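Local atomic coordinates of UPF0255 protein frsA (Vibrio vulnificus, PDB entry 4I4C), a protein that probably hydrolyses carboxylic esters to an alcohol and a carboxylate, as a serine esterase of the alpha/beta-hydrolase clan. Residues A[181-186]-A[224-229]; A[241-246]-A[278-283]; A[284-289]-A[352-357]; A[298-303]-A[340-345]. One frame throughout, in Å; residues are numbered along the deposited sequence.

Contact 1 (A[181-186]-A[224-229]); sequences TAHLHL and MLTVDM
His185 faces Met224 and His183 faces Thr226 where strands 178-186 and 223-226 pair antiparallel, as the second and fourth strands do in the alpha/beta-hydrolase sheet. Both couples are hydrogen-bonded pairs, and Leu184 and Leu225 form the non-hydrogen-bonded pair between them, their CA atoms 4.4 Å apart. Met224 O is gripped twice, by His185 N at 2.7 Å and by His185 ND1 at 2.9 Å. The second donor reaches it from above the carbonyl plane, yet within the plane of its own ring. With CG beside the backbone N (chi1 -52°), the ring lies back along its own strand and turns ND1 toward Met224 O. Histidine suits the place because its other nitrogen, NE2, still bonds to Tyr157 OH. Met224 CE lies over one face of the His185 ring, 3.7 Å from its centroid and 9° off the normal, a CH-pi contact made possible by the flexible thioether. On the same side, Thr226 OG1 lies 3.3 Å from His183 CB; this hydroxyl and His183 ND1 both bond to Gln206 OE1. On the other side apolar side chains meet: Leu225 CD1 lies 3.7 Å from Leu184 CB and 3.9 Å from Ala182 CB, where a small residue lets it fit. Helix 210-217 packs on Met224 and His185, helix 246-254 covers Leu225 from the opposite side, and strands 167-175 and 193-199 extend the sheet on its two flanks.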
loop_
_atom_site.group_PDB
_atom_site.type_symbol
_atom_site.label_atom_id
_atom_site.label_comp_id
_atom_site.label_asym_id
_atom_site.label_seq_id
_atom_site.Cartn_x
_atom_site.Cartn_y
_atom_site.Cartn_z
ATOM N N THR A 181 15.027 -0.659 3.317
ATOM C CA THR A 181 14.620 0.095 4.501
ATOM C C THR A 181 13.298 -0.422 5.055
ATOM O O THR A 181 12.276 -0.411 4.361
ATOM C CB THR A 181 14.444 1.587 4.210
ATOM O OG1 THR A 181 15.668 2.128 3.697
ATOM C CG2 THR A 181 14.068 2.323 5.489
ATOM N N ALA A 182 13.314 -0.855 6.310
ATOM C CA ALA A 182 12.110 -1.394 6.934
ATOM C C ALA A 182 11.858 -0.757 8.303
ATOM O O ALA A 182 12.784 -0.282 8.958
ATOM C CB ALA A 182 12.206 -2.932 7.044
ATOM N N HIS A 183 10.605 -0.745 8.737
ATOM C CA HIS A 183 10.286 -0.174 10.041
ATOM C C HIS A 183 9.758 -1.235 11.009
ATOM O O HIS A 183 8.703 -1.817 10.792
ATOM C CB HIS A 183 9.276 0.969 9.908
ATOM C CG HIS A 183 9.822 2.187 9.234
ATOM N ND1 HIS A 183 10.024 2.263 7.872
ATOM C CD2 HIS A 183 10.216 3.385 9.736
ATOM C CE1 HIS A 183 10.511 3.452 7.563
ATOM N NE2 HIS A 183 10.637 4.151 8.680
ATOM N N LEU A 184 10.498 -1.454 12.090
ATOM C CA LEU A 184 10.123 -2.425 13.113
ATOM C C LEU A 184 9.422 -1.735 14.273
ATOM O O LEU A 184 10.011 -0.915 14.962
ATOM C CB LEU A 184 11.369 -3.167 13.616
ATOM C CG LEU A 184 11.190 -4.226 14.708
ATOM C CD1 LEU A 184 10.334 -5.407 14.212
ATOM C CD2 LEU A 184 12.563 -4.712 15.192
ATOM N N HIS A 185 8.155 -2.065 14.466
ATOM C CA HIS A 185 7.340 -1.502 15.531
ATOM C C HIS A 185 7.224 -2.511 16.666
ATOM O O HIS A 185 6.704 -3.606 16.467
ATOM C CB HIS A 185 5.933 -1.204 15.009
ATOM C CG HIS A 185 5.917 -0.391 13.755
ATOM N ND1 HIS A 185 6.404 -0.856 12.559
ATOM C CD2 HIS A 185 5.469 0.870 13.524
ATOM C CE1 HIS A 185 6.262 0.085 11.633
ATOM N NE2 HIS A 185 5.699 1.135 12.196
ATOM N N LEU A 186 7.681 -2.139 17.857
ATOM C CA LEU A 186 7.611 -3.038 19.009
ATOM C C LEU A 186 6.824 -2.419 20.163
ATOM O O LEU A 186 6.877 -1.213 20.372
ATOM C CB LEU A 186 9.020 -3.381 19.472
ATOM C CG LEU A 186 9.921 -3.954 18.387
ATOM C CD1 LEU A 186 11.302 -3.348 18.496
ATOM C CD2 LEU A 186 9.978 -5.481 18.487
ATOM N N MET A 224 5.318 -5.318 14.402
ATOM C CA MET A 224 5.023 -5.132 12.995
ATOM C C MET A 224 6.259 -4.638 12.277
ATOM O O MET A 224 6.902 -3.699 12.721
ATOM C CB MET A 224 3.864 -4.156 12.795
ATOM C CG MET A 224 3.625 -3.810 11.336
ATOM S SD MET A 224 2.165 -2.803 11.039
ATOM C CE MET A 224 2.790 -1.162 11.356
ATOM N N LEU A 225 6.589 -5.272 11.162
ATOM C CA LEU A 225 7.763 -4.891 10.399
ATOM C C LEU A 225 7.308 -4.536 8.999
ATOM O O LEU A 225 6.996 -5.417 8.212
ATOM C CB LEU A 225 8.760 -6.044 10.360
ATOM C CG LEU A 225 10.075 -5.802 9.630
ATOM C CD1 LEU A 225 10.809 -4.636 10.271
ATOM C CD2 LEU A 225 10.930 -7.057 9.670
ATOM N N THR A 226 7.232 -3.241 8.697
ATOM C CA THR A 226 6.744 -2.809 7.388
ATOM C C THR A 226 7.841 -2.817 6.326
ATOM O O THR A 226 9.009 -2.544 6.610
ATOM C CB THR A 226 6.080 -1.426 7.453
ATOM O OG1 THR A 226 7.017 -0.466 7.953
ATOM C CG2 THR A 226 4.873 -1.469 8.385
ATOM N N VAL A 227 7.452 -3.155 5.101
ATOM C CA VAL A 227 8.371 -3.203 3.980
ATOM C C VAL A 227 7.642 -2.699 2.737
ATOM O O VAL A 227 6.455 -2.990 2.553
ATOM C CB VAL A 227 8.858 -4.655 3.703
ATOM C CG1 VAL A 227 9.911 -4.656 2.610
ATOM C CG2 VAL A 227 9.413 -5.313 4.966
ATOM N N ASP A 228 8.349 -1.930 1.907
ATOM C CA ASP A 228 7.876 -1.535 0.583
ATOM C C ASP A 228 8.243 -2.568 -0.496
ATOM O O ASP A 228 9.405 -2.973 -0.613
ATOM C CB ASP A 228 8.487 -0.184 0.193
ATOM C CG ASP A 228 7.872 0.995 0.950
ATOM O OD1 ASP A 228 6.629 1.125 0.948
ATOM O OD2 ASP A 228 8.641 1.791 1.542
ATOM N N MET A 229 7.253 -2.975 -1.288
ATOM C CA MET A 229 7.469 -3.818 -2.469
ATOM C C MET A 229 8.512 -3.174 -3.380
ATOM O O MET A 229 8.669 -1.952 -3.362
ATOM C CB MET A 229 6.164 -3.951 -3.264
ATOM C CG MET A 229 5.070 -4.735 -2.583
ATOM S SD MET A 229 5.427 -6.495 -2.710
ATOM C CE MET A 229 4.990 -6.786 -4.426
HETATM O O HOH W 1 11.004 -1.072 2.018
#

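Contact 2 (A[241-246]-A[278-283]); sequences TEDYSR and MVRLSF
Arg280 reaches out of helix 273-284 and lays its long side chain along the loop at Ser245, and the packing is tightest there. Arg280 CD lies 3.7 Å from Ser245 CB, a side chain small enough to be covered by the arginine's methylenes. Arg280 NH2 then donates to Ser245 OG at 3.0 Å, the hydroxyl lying in the guanidinium plane and the bond fairly straight at 159°. Arg280 NH2 also forms a salt bridge to Asp243 OD1 at 2.6 Å, although its N-H points poorly at the oxygen and the hydrogen bond counts as weak. Asp243 is held in turn by an ST turn, in which its backbone N donates to Thr241 OG1 at 2.9 Å. An extended chain from CG to NE (chi3 178°) gives Arg280 the span to meet all this, while its NE is taken by Gln346 OE1. Arg280 CD also passes over one face of the Tyr244 ring, 4.1 Å from CE2; the phenol itself is buried, with OH bonded to Trp341 O. Toward solvent the contact loosens. Glu242 presents its carbonyl oxygen over a guanidinium face, 3.2 Å from Arg280 NH1 but at too poor an angle to bond, and its exposed carboxylate is poorly ordered. The loop leads straight into helix 246-254, which packs on Leu281 and Met278, while strands 266-271 and 291-295 lie under helix 273-284.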
loop_
_atom_site.group_PDB
_atom_site.type_symbol
_atom_site.label_atom_id
_atom_site.label_comp_id
_atom_site.label_asym_id
_atom_site.label_seq_id
_atom_site.Cartn_x
_atom_site.Cartn_y
_atom_site.Cartn_z
ATOM N N THR A 241 10.587 -7.218 -10.519
ATOM C CA THR A 241 10.804 -8.336 -11.432
ATOM C C THR A 241 9.819 -9.441 -11.115
ATOM O O THR A 241 8.949 -9.274 -10.254
ATOM C CB THR A 241 12.225 -8.920 -11.311
ATOM O OG1 THR A 241 12.231 -9.975 -10.344
ATOM C CG2 THR A 241 13.221 -7.846 -10.899
ATOM N N GLU A 242 9.960 -10.577 -11.792
ATOM C CA GLU A 242 9.046 -11.692 -11.570
ATOM C C GLU A 242 9.256 -12.302 -10.183
ATOM O O GLU A 242 8.335 -12.875 -9.603
ATOM C CB GLU A 242 9.172 -12.751 -12.668
ATOM C CG GLU A 242 7.891 -13.557 -12.858
ATOM C CD GLU A 242 7.901 -14.411 -14.115
ATOM O OE1 GLU A 242 8.540 -14.011 -15.115
ATOM O OE2 GLU A 242 7.264 -15.488 -14.099
ATOM N N ASP A 243 10.472 -12.166 -9.658
ATOM C CA ASP A 243 10.773 -12.530 -8.279
ATOM C C ASP A 243 10.540 -11.310 -7.391
ATOM O O ASP A 243 11.486 -10.696 -6.902
ATOM C CB ASP A 243 12.223 -13.002 -8.158
ATOM C CG ASP A 243 12.592 -13.393 -6.747
ATOM O OD1 ASP A 243 11.683 -13.765 -5.973
ATOM O OD2 ASP A 243 13.793 -13.316 -6.410
ATOM N N TYR A 244 9.275 -10.955 -7.192
ATOM C CA TYR A 244 8.949 -9.712 -6.500
ATOM C C TYR A 244 8.791 -9.907 -4.990
ATOM O O TYR A 244 8.437 -8.973 -4.271
ATOM C CB TYR A 244 7.726 -9.022 -7.131
ATOM C CG TYR A 244 6.485 -9.884 -7.297
ATOM C CD1 TYR A 244 6.009 -10.227 -8.564
ATOM C CD2 TYR A 244 5.769 -10.332 -6.190
ATOM C CE1 TYR A 244 4.860 -11.026 -8.720
ATOM C CE2 TYR A 244 4.624 -11.120 -6.334
ATOM C CZ TYR A 244 4.173 -11.467 -7.599
ATOM O OH TYR A 244 3.033 -12.247 -7.730
ATOM N N SER A 245 9.069 -11.119 -4.517
ATOM C CA SER A 245 9.049 -11.406 -3.083
ATOM C C SER A 245 10.470 -11.275 -2.532
ATOM O O SER A 245 10.700 -11.375 -1.324
ATOM C CB SER A 245 8.495 -12.813 -2.818
ATOM O OG SER A 245 9.196 -13.798 -3.562
ATOM N N ARG A 246 11.394 -11.041 -3.465
ATOM C CA ARG A 246 12.832 -10.853 -3.265
ATOM C C ARG A 246 13.238 -10.159 -1.962
ATOM O O ARG A 246 14.068 -10.661 -1.207
ATOM C CB ARG A 246 13.335 -9.986 -4.427
ATOM C CG ARG A 246 14.706 -10.288 -4.949
ATOM C CD ARG A 246 14.806 -9.875 -6.420
ATOM N NE ARG A 246 15.164 -8.470 -6.637
ATOM C CZ ARG A 246 14.317 -7.516 -7.016
ATOM N NH1 ARG A 246 13.033 -7.800 -7.210
ATOM N NH2 ARG A 246 14.758 -6.271 -7.207
ATOM N N MET A 278 3.475 -12.026 -0.326
ATOM C CA MET A 278 3.415 -12.827 0.892
ATOM C C MET A 278 3.063 -14.287 0.571
ATOM O O MET A 278 3.567 -15.202 1.220
ATOM C CB MET A 278 2.397 -12.234 1.881
ATOM C CG MET A 278 2.705 -10.796 2.312
ATOM S SD MET A 278 4.445 -10.648 2.778
ATOM C CE MET A 278 5.059 -9.694 1.396
ATOM N N VAL A 279 2.204 -14.490 -0.425
ATOM C CA VAL A 279 1.807 -15.850 -0.805
ATOM C C VAL A 279 3.005 -16.532 -1.425
ATOM O O VAL A 279 3.350 -17.653 -1.063
ATOM C CB VAL A 279 0.706 -15.871 -1.871
ATOM C CG1 VAL A 279 0.451 -17.294 -2.290
ATOM C CG2 VAL A 279 -0.569 -15.247 -1.366
ATOM N N ARG A 280 3.630 -15.848 -2.356
ATOM C CA ARG A 280 4.865 -16.264 -2.945
ATOM C C ARG A 280 5.870 -16.702 -1.920
ATOM O O ARG A 280 6.416 -17.762 -1.973
ATOM C CB ARG A 280 5.453 -15.136 -3.734
ATOM C CG ARG A 280 5.906 -15.528 -5.059
ATOM C CD ARG A 280 6.810 -14.559 -5.628
ATOM N NE ARG A 280 7.261 -15.040 -6.913
ATOM C CZ ARG A 280 8.526 -15.267 -7.167
ATOM N NH1 ARG A 280 8.922 -15.727 -8.308
ATOM N NH2 ARG A 280 9.385 -15.033 -6.243
ATOM N N LEU A 281 6.070 -15.856 -0.954
ATOM C CA LEU A 281 6.988 -16.144 0.142
ATOM C C LEU A 281 6.543 -17.340 1.006
ATOM O O LEU A 281 7.382 -18.046 1.582
ATOM C CB LEU A 281 7.187 -14.890 1.003
ATOM C CG LEU A 281 8.125 -15.017 2.199
ATOM C CD1 LEU A 281 9.477 -15.567 1.773
ATOM C CD2 LEU A 281 8.293 -13.665 2.881
ATOM N N SER A 282 5.235 -17.572 1.087
ATOM C CA SER A 282 4.704 -18.606 1.960
ATOM C C SER A 282 4.875 -19.970 1.313
ATOM O O SER A 282 4.737 -21.000 1.974
ATOM C CB SER A 282 3.231 -18.354 2.275
ATOM O OG SER A 282 3.073 -17.228 3.130
ATOM N N PHE A 283 5.170 -19.966 0.016
ATOM C CA PHE A 283 5.518 -21.194 -0.691
ATOM C C PHE A 283 7.028 -21.386 -0.682
ATOM O O PHE A 283 7.517 -22.515 -0.630
ATOM C CB PHE A 283 5.021 -21.148 -2.125
ATOM C CG PHE A 283 3.560 -21.476 -2.277
ATOM C CD1 PHE A 283 2.599 -20.484 -2.198
ATOM C CD2 PHE A 283 3.151 -22.779 -2.526
ATOM C CE1 PHE A 283 1.263 -20.781 -2.353
ATOM C CE2 PHE A 283 1.815 -23.083 -2.679
ATOM C CZ PHE A 283 0.868 -22.081 -2.594
#

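Contact 3 (A[284-289]-A[352-357]); sequences LEQEKI and RKTKVP
Two irregular loops draw closest at Gln286 and Lys355, whose CA atoms are 5.9 Å apart. They lead into strands 291-295 and 358-363, adjacent parallel strands of the alpha/beta-hydrolase sheet, so the contact joins the entrances of neighbouring strands. Gln286 does the polar work because an amide can serve one backbone with both of its ends. Gln286 OE1 accepts from Lys355 N at 2.9 Å, the donor standing above the carbonyl plane of the amide, while Gln286 NE2 makes a weak bond to Lys353 O at 3.4 Å and also hydrogen-bonds Phe283 O. The side chain, extended beyond CG, thus runs across Thr354, with Gln286 OE1 only 3.1 Å from Thr354 CA. Thr354 shapes its own loop by an ST turn, OG1 accepting from Val356 N at 3.1 Å, and also bonds to Ser282 O at the end of helix 273-284. Deeper in, the branched side chains of Ile289 and Val356 suit the buried position, CG2 of the first meeting CG1 of the second at 3.6 Å. On the exposed rim, the fully extended Lys355 brings NZ to the syn lone pair of Glu287 OE2, 3.1 Å away, in a salt bridge.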
loop_
_atom_site.group_PDB
_atom_site.type_symbol
_atom_site.label_atom_id
_atom_site.label_comp_id
_atom_site.label_asym_id
_atom_site.label_seq_id
_atom_site.Cartn_x
_atom_site.Cartn_y
_atom_site.Cartn_z
ATOM N N LEU A 284 7.766 -20.281 -0.724
ATOM C CA LEU A 284 9.223 -20.351 -0.770
ATOM C C LEU A 284 9.849 -20.725 0.576
ATOM O O LEU A 284 10.825 -21.475 0.631
ATOM C CB LEU A 284 9.810 -19.041 -1.303
ATOM C CG LEU A 284 9.539 -18.727 -2.780
ATOM C CD1 LEU A 284 9.835 -17.265 -3.095
ATOM C CD2 LEU A 284 10.362 -19.617 -3.673
ATOM N N GLU A 285 9.282 -20.217 1.663
ATOM C CA GLU A 285 9.856 -20.460 2.982
ATOM C C GLU A 285 8.848 -21.084 3.937
ATOM O O GLU A 285 8.300 -20.411 4.803
ATOM C CB GLU A 285 10.402 -19.157 3.551
ATOM C CG GLU A 285 11.487 -18.541 2.701
ATOM C CD GLU A 285 12.871 -19.060 3.050
ATOM O OE1 GLU A 285 12.973 -19.990 3.884
ATOM O OE2 GLU A 285 13.860 -18.521 2.501
ATOM N N GLN A 286 8.624 -22.383 3.793
ATOM C CA GLN A 286 7.511 -23.022 4.479
ATOM C C GLN A 286 7.758 -23.314 5.961
ATOM O O GLN A 286 6.825 -23.669 6.687
ATOM C CB GLN A 286 7.081 -24.289 3.728
ATOM C CG GLN A 286 6.868 -24.067 2.237
ATOM C CD GLN A 286 5.910 -25.078 1.622
ATOM O OE1 GLN A 286 5.238 -25.822 2.337
ATOM N NE2 GLN A 286 5.843 -25.107 0.293
ATOM N N GLU A 287 9.002 -23.165 6.412
ATOM C CA GLU A 287 9.316 -23.407 7.822
ATOM C C GLU A 287 9.371 -22.103 8.595
ATOM O O GLU A 287 8.827 -21.988 9.705
ATOM C CB GLU A 287 10.644 -24.159 7.972
ATOM C CG GLU A 287 10.508 -25.679 7.804
ATOM C CD GLU A 287 9.532 -26.274 8.805
ATOM O OE1 GLU A 287 9.753 -26.094 10.023
ATOM O OE2 GLU A 287 8.539 -26.908 8.375
ATOM N N LYS A 288 10.037 -21.124 7.990
ATOM C CA LYS A 288 10.224 -19.817 8.600
ATOM C C LYS A 288 8.926 -19.028 8.705
ATOM O O LYS A 288 8.781 -18.211 9.605
ATOM C CB LYS A 288 11.262 -19.005 7.824
ATOM C CG LYS A 288 12.660 -19.596 7.842
ATOM C CD LYS A 288 13.563 -18.856 6.880
ATOM C CE LYS A 288 14.867 -19.601 6.659
ATOM N NZ LYS A 288 15.620 -19.068 5.483
ATOM N N ILE A 289 7.989 -19.258 7.785
ATOM C CA ILE A 289 6.702 -18.563 7.825
ATOM C C ILE A 289 5.666 -19.419 8.548
ATOM O O ILE A 289 5.383 -20.539 8.133
ATOM C CB ILE A 289 6.188 -18.221 6.414
ATOM C CG1 ILE A 289 7.133 -17.232 5.723
ATOM C CG2 ILE A 289 4.769 -17.669 6.469
ATOM C CD1 ILE A 289 7.543 -16.077 6.622
ATOM N N ARG A 352 1.692 -28.144 -5.750
ATOM C CA ARG A 352 2.366 -28.082 -4.463
ATOM C C ARG A 352 1.559 -27.354 -3.393
ATOM O O ARG A 352 1.077 -26.245 -3.609
ATOM C CB ARG A 352 3.721 -27.406 -4.636
ATOM C CG ARG A 352 4.530 -28.014 -5.758
ATOM C CD ARG A 352 5.786 -28.680 -5.232
ATOM N NE ARG A 352 5.516 -29.540 -4.088
ATOM C CZ ARG A 352 6.463 -30.032 -3.298
ATOM N NH1 ARG A 352 7.739 -29.746 -3.540
ATOM N NH2 ARG A 352 6.136 -30.804 -2.267
ATOM N N LYS A 353 1.417 -27.999 -2.241
ATOM C CA LYS A 353 0.770 -27.408 -1.084
ATOM C C LYS A 353 1.820 -26.687 -0.251
ATOM O O LYS A 353 3.021 -26.942 -0.403
ATOM C CB LYS A 353 0.108 -28.496 -0.238
ATOM C CG LYS A 353 -0.991 -29.282 -0.940
ATOM C CD LYS A 353 -2.096 -28.359 -1.436
ATOM C CE LYS A 353 -3.481 -28.993 -1.313
ATOM N NZ LYS A 353 -4.105 -28.774 0.038
ATOM N N THR A 354 1.381 -25.775 0.618
ATOM C CA THR A 354 2.298 -25.204 1.592
ATOM C C THR A 354 1.831 -25.534 3.014
ATOM O O THR A 354 0.630 -25.631 3.284
ATOM C CB THR A 354 2.512 -23.660 1.367
ATOM O OG1 THR A 354 3.196 -23.089 2.494
ATOM C CG2 THR A 354 1.185 -22.948 1.148
ATOM N N LYS A 355 2.788 -25.729 3.915
ATOM C CA LYS A 355 2.487 -26.019 5.312
ATOM C C LYS A 355 1.972 -24.758 6.013
ATOM O O LYS A 355 1.341 -24.831 7.072
ATOM C CB LYS A 355 3.747 -26.545 6.001
ATOM C CG LYS A 355 3.585 -26.918 7.453
ATOM C CD LYS A 355 4.917 -27.363 8.010
ATOM C CE LYS A 355 4.805 -27.668 9.481
ATOM N NZ LYS A 355 6.125 -28.068 10.024
ATOM N N VAL A 356 2.264 -23.607 5.408
ATOM C CA VAL A 356 1.793 -22.307 5.891
ATOM C C VAL A 356 0.283 -22.166 5.750
ATOM O O VAL A 356 -0.260 -22.261 4.649
ATOM C CB VAL A 356 2.452 -21.138 5.132
ATOM C CG1 VAL A 356 2.012 -19.799 5.745
ATOM C CG2 VAL A 356 3.979 -21.281 5.148
ATOM N N PRO A 357 -0.407 -21.958 6.874
ATOM C CA PRO A 357 -1.834 -21.680 6.763
ATOM C C PRO A 357 -2.037 -20.239 6.279
ATOM O O PRO A 357 -1.572 -19.282 6.902
ATOM C CB PRO A 357 -2.336 -21.900 8.189
ATOM C CG PRO A 357 -1.174 -21.609 9.055
ATOM C CD PRO A 357 0.070 -21.912 8.264
#

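Contact 4 (A[298-303]-A[340-345]); sequences PIHDIF and AWSLKV
Hydrogen bonds join Ile299 and His300 to the loop 340-345. Ile299 O takes the backbone N of Leu343 at 3.0 Å, almost head-on to the carbonyl. His300 ND1 and Ser342 OG lie 2.7 Å apart in a nearly straight bond whose donor could be either, with the hydroxyl in the plane of the imidazole. Ser342 OG also accepts from Val345 N at 2.9 Å, closing an ST motif. A chi1 of 156° sets the hydroxyl beside the carbonyl carbon of Ser342, where one short side chain can meet both the imidazole and the N-H groups that follow it. The loop holding 298-303 follows strand 291-295, and the one holding 340-345 precedes strand 358-363, of the alpha/beta-hydrolase sheet, and the side chain of Phe303 comes within about 4 Å of the bound hexanoic acid, nearest atoms. Ring contacts make up the second group. Trp341 turns an edge to the Phe303 face, the planes 81° apart, and the T-shaped pair places Trp341 CE3 3.7 Å from Phe303 CZ. Trp341 CB adds a CH-pi contact over that ring, 3.9 Å from its centroid, while Pro298 CB covers the opposite face. Lys344 likewise lays CD over the His300 imidazole, 3.7 Å from the centroid, the long aliphatic chain of lysine shielding the ring at the surface. Ile299 and Leu343, which both touch helix 273-284, add apolar packing, Ile299 CD1 standing 4.1 Å from Leu343 CD1.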
loop_
_atom_site.group_PDB
_atom_site.type_symbol
_atom_site.label_atom_id
_atom_site.label_comp_id
_atom_site.label_asym_id
_atom_site.label_seq_id
_atom_site.Cartn_x
_atom_site.Cartn_y
_atom_site.Cartn_z
ATOM N N PRO A 298 -4.347 -9.186 -5.957
ATOM C CA PRO A 298 -4.534 -9.574 -7.366
ATOM C C PRO A 298 -3.749 -10.843 -7.673
ATOM O O PRO A 298 -2.697 -10.777 -8.323
ATOM C CB PRO A 298 -3.931 -8.391 -8.138
ATOM C CG PRO A 298 -2.884 -7.845 -7.216
ATOM C CD PRO A 298 -3.411 -8.057 -5.808
ATOM N N ILE A 299 -4.254 -11.983 -7.207
ATOM C CA ILE A 299 -3.544 -13.259 -7.313
ATOM C C ILE A 299 -3.327 -13.714 -8.749
ATOM O O ILE A 299 -2.244 -14.177 -9.111
ATOM C CB ILE A 299 -4.287 -14.375 -6.560
ATOM C CG1 ILE A 299 -4.305 -14.107 -5.054
ATOM C CG2 ILE A 299 -3.667 -15.739 -6.850
ATOM C CD1 ILE A 299 -2.967 -13.725 -4.471
ATOM N N HIS A 300 -4.364 -13.596 -9.567
ATOM C CA HIS A 300 -4.305 -14.142 -10.911
ATOM C C HIS A 300 -5.210 -13.439 -11.915
ATOM O O HIS A 300 -4.747 -13.018 -12.983
ATOM C CB HIS A 300 -4.658 -15.635 -10.908
ATOM C CG HIS A 300 -4.969 -16.183 -12.272
ATOM N ND1 HIS A 300 -3.998 -16.401 -13.229
ATOM C CD2 HIS A 300 -6.144 -16.553 -12.837
ATOM C CE1 HIS A 300 -4.562 -16.887 -14.323
ATOM N NE2 HIS A 300 -5.863 -16.991 -14.110
ATOM N N ASP A 301 -6.498 -13.338 -11.581
ATOM C CA ASP A 301 -7.519 -13.023 -12.583
ATOM C C ASP A 301 -7.246 -11.751 -13.390
ATOM O O ASP A 301 -7.188 -11.799 -14.614
ATOM C CB ASP A 301 -8.922 -12.971 -11.968
ATOM C CG ASP A 301 -10.009 -12.950 -13.023
ATOM O OD1 ASP A 301 -10.346 -14.029 -13.554
ATOM O OD2 ASP A 301 -10.515 -11.854 -13.332
ATOM N N ILE A 302 -7.074 -10.624 -12.704
ATOM C CA ILE A 302 -6.856 -9.356 -13.394
ATOM C C ILE A 302 -5.554 -9.365 -14.209
ATOM O O ILE A 302 -5.526 -8.884 -15.342
ATOM C CB ILE A 302 -6.920 -8.133 -12.430
ATOM C CG1 ILE A 302 -6.624 -6.836 -13.175
ATOM C CG2 ILE A 302 -5.950 -8.274 -11.274
ATOM C CD1 ILE A 302 -7.724 -6.418 -14.123
ATOM N N PHE A 303 -4.490 -9.927 -13.638
ATOM C CA PHE A 303 -3.188 -9.940 -14.300
ATOM C C PHE A 303 -3.232 -10.717 -15.607
ATOM O O PHE A 303 -2.528 -10.400 -16.569
ATOM C CB PHE A 303 -2.127 -10.536 -13.373
ATOM C CG PHE A 303 -1.678 -9.596 -12.297
ATOM C CD1 PHE A 303 -1.844 -8.230 -12.444
ATOM C CD2 PHE A 303 -1.099 -10.072 -11.141
ATOM C CE1 PHE A 303 -1.436 -7.366 -11.463
ATOM C CE2 PHE A 303 -0.682 -9.193 -10.149
ATOM C CZ PHE A 303 -0.855 -7.843 -10.313
ATOM N N ALA A 340 2.642 -12.064 -16.433
ATOM C CA ALA A 340 3.707 -12.776 -15.732
ATOM C C ALA A 340 3.668 -12.636 -14.206
ATOM O O ALA A 340 4.435 -13.296 -13.498
ATOM C CB ALA A 340 5.062 -12.359 -16.263
ATOM N N TRP A 341 2.768 -11.794 -13.702
ATOM C CA TRP A 341 2.697 -11.518 -12.269
ATOM C C TRP A 341 1.702 -12.409 -11.549
ATOM O O TRP A 341 1.700 -12.470 -10.317
ATOM C CB TRP A 341 2.328 -10.051 -12.006
ATOM C CG TRP A 341 3.380 -9.064 -12.394
ATOM C CD1 TRP A 341 4.674 -9.327 -12.743
ATOM C CD2 TRP A 341 3.224 -7.651 -12.464
ATOM N NE1 TRP A 341 5.332 -8.162 -13.033
ATOM C CE2 TRP A 341 4.462 -7.116 -12.869
ATOM C CE3 TRP A 341 2.154 -6.781 -12.227
ATOM C CZ2 TRP A 341 4.659 -5.751 -13.043
ATOM C CZ3 TRP A 341 2.353 -5.427 -12.397
ATOM C CH2 TRP A 341 3.596 -4.925 -12.802
ATOM N N SER A 342 0.841 -13.067 -12.317
ATOM C CA SER A 342 -0.064 -14.073 -11.776
ATOM C C SER A 342 0.706 -15.213 -11.116
ATOM O O SER A 342 1.658 -15.736 -11.686
ATOM C CB SER A 342 -0.953 -14.633 -12.889
ATOM O OG SER A 342 -1.429 -15.941 -12.578
ATOM N N LEU A 343 0.270 -15.599 -9.924
ATOM C CA LEU A 343 0.911 -16.661 -9.159
ATOM C C LEU A 343 0.528 -18.038 -9.703
ATOM O O LEU A 343 1.137 -19.042 -9.353
ATOM C CB LEU A 343 0.543 -16.562 -7.677
ATOM C CG LEU A 343 1.112 -15.394 -6.870
ATOM C CD1 LEU A 343 0.597 -15.454 -5.430
ATOM C CD2 LEU A 343 2.623 -15.410 -6.892
ATOM N N LYS A 344 -0.496 -18.064 -10.547
ATOM C CA LYS A 344 -0.858 -19.253 -11.297
ATOM C C LYS A 344 0.071 -19.370 -12.508
ATOM O O LYS A 344 0.633 -20.436 -12.766
ATOM C CB LYS A 344 -2.320 -19.170 -11.752
ATOM C CG LYS A 344 -2.891 -20.463 -12.298
ATOM C CD LYS A 344 -4.149 -20.189 -13.100
ATOM C CE LYS A 344 -5.255 -21.163 -12.734
ATOM N NZ LYS A 344 -4.857 -22.567 -12.990
ATOM N N VAL A 345 0.240 -18.269 -13.240
ATOM C CA VAL A 345 1.164 -18.234 -14.370
ATOM C C VAL A 345 2.611 -18.554 -13.958
ATOM O O VAL A 345 3.377 -19.152 -14.725
ATOM C CB VAL A 345 1.056 -16.908 -15.139
ATOM C CG1 VAL A 345 2.098 -16.833 -16.254
ATOM C CG2 VAL A 345 -0.346 -16.774 -15.708
#

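Overall arrangement
Contact 1 is wholly buried and built on strand pairing, whereas contacts 2, 3 and 4 bind loops around the sheet. Helix 273-284 is common to contacts 2 and 3, which meet directly where that helix ends: it supplies the arginine of the first and runs into the loop of the second. Tyr244 joins contact 2 to contact 4, packing on Leu343, and touches Met229 of contact 1. Contact 4 is nested inside the chain loop closed by contact 3, yet their nearest atoms are about 8 Å apart. Charge pairs mark the partly buried contacts 2 and 3; contact 4, mostly buried beside the hexanoic acid, combines aromatic rings with two hydrogen bonds.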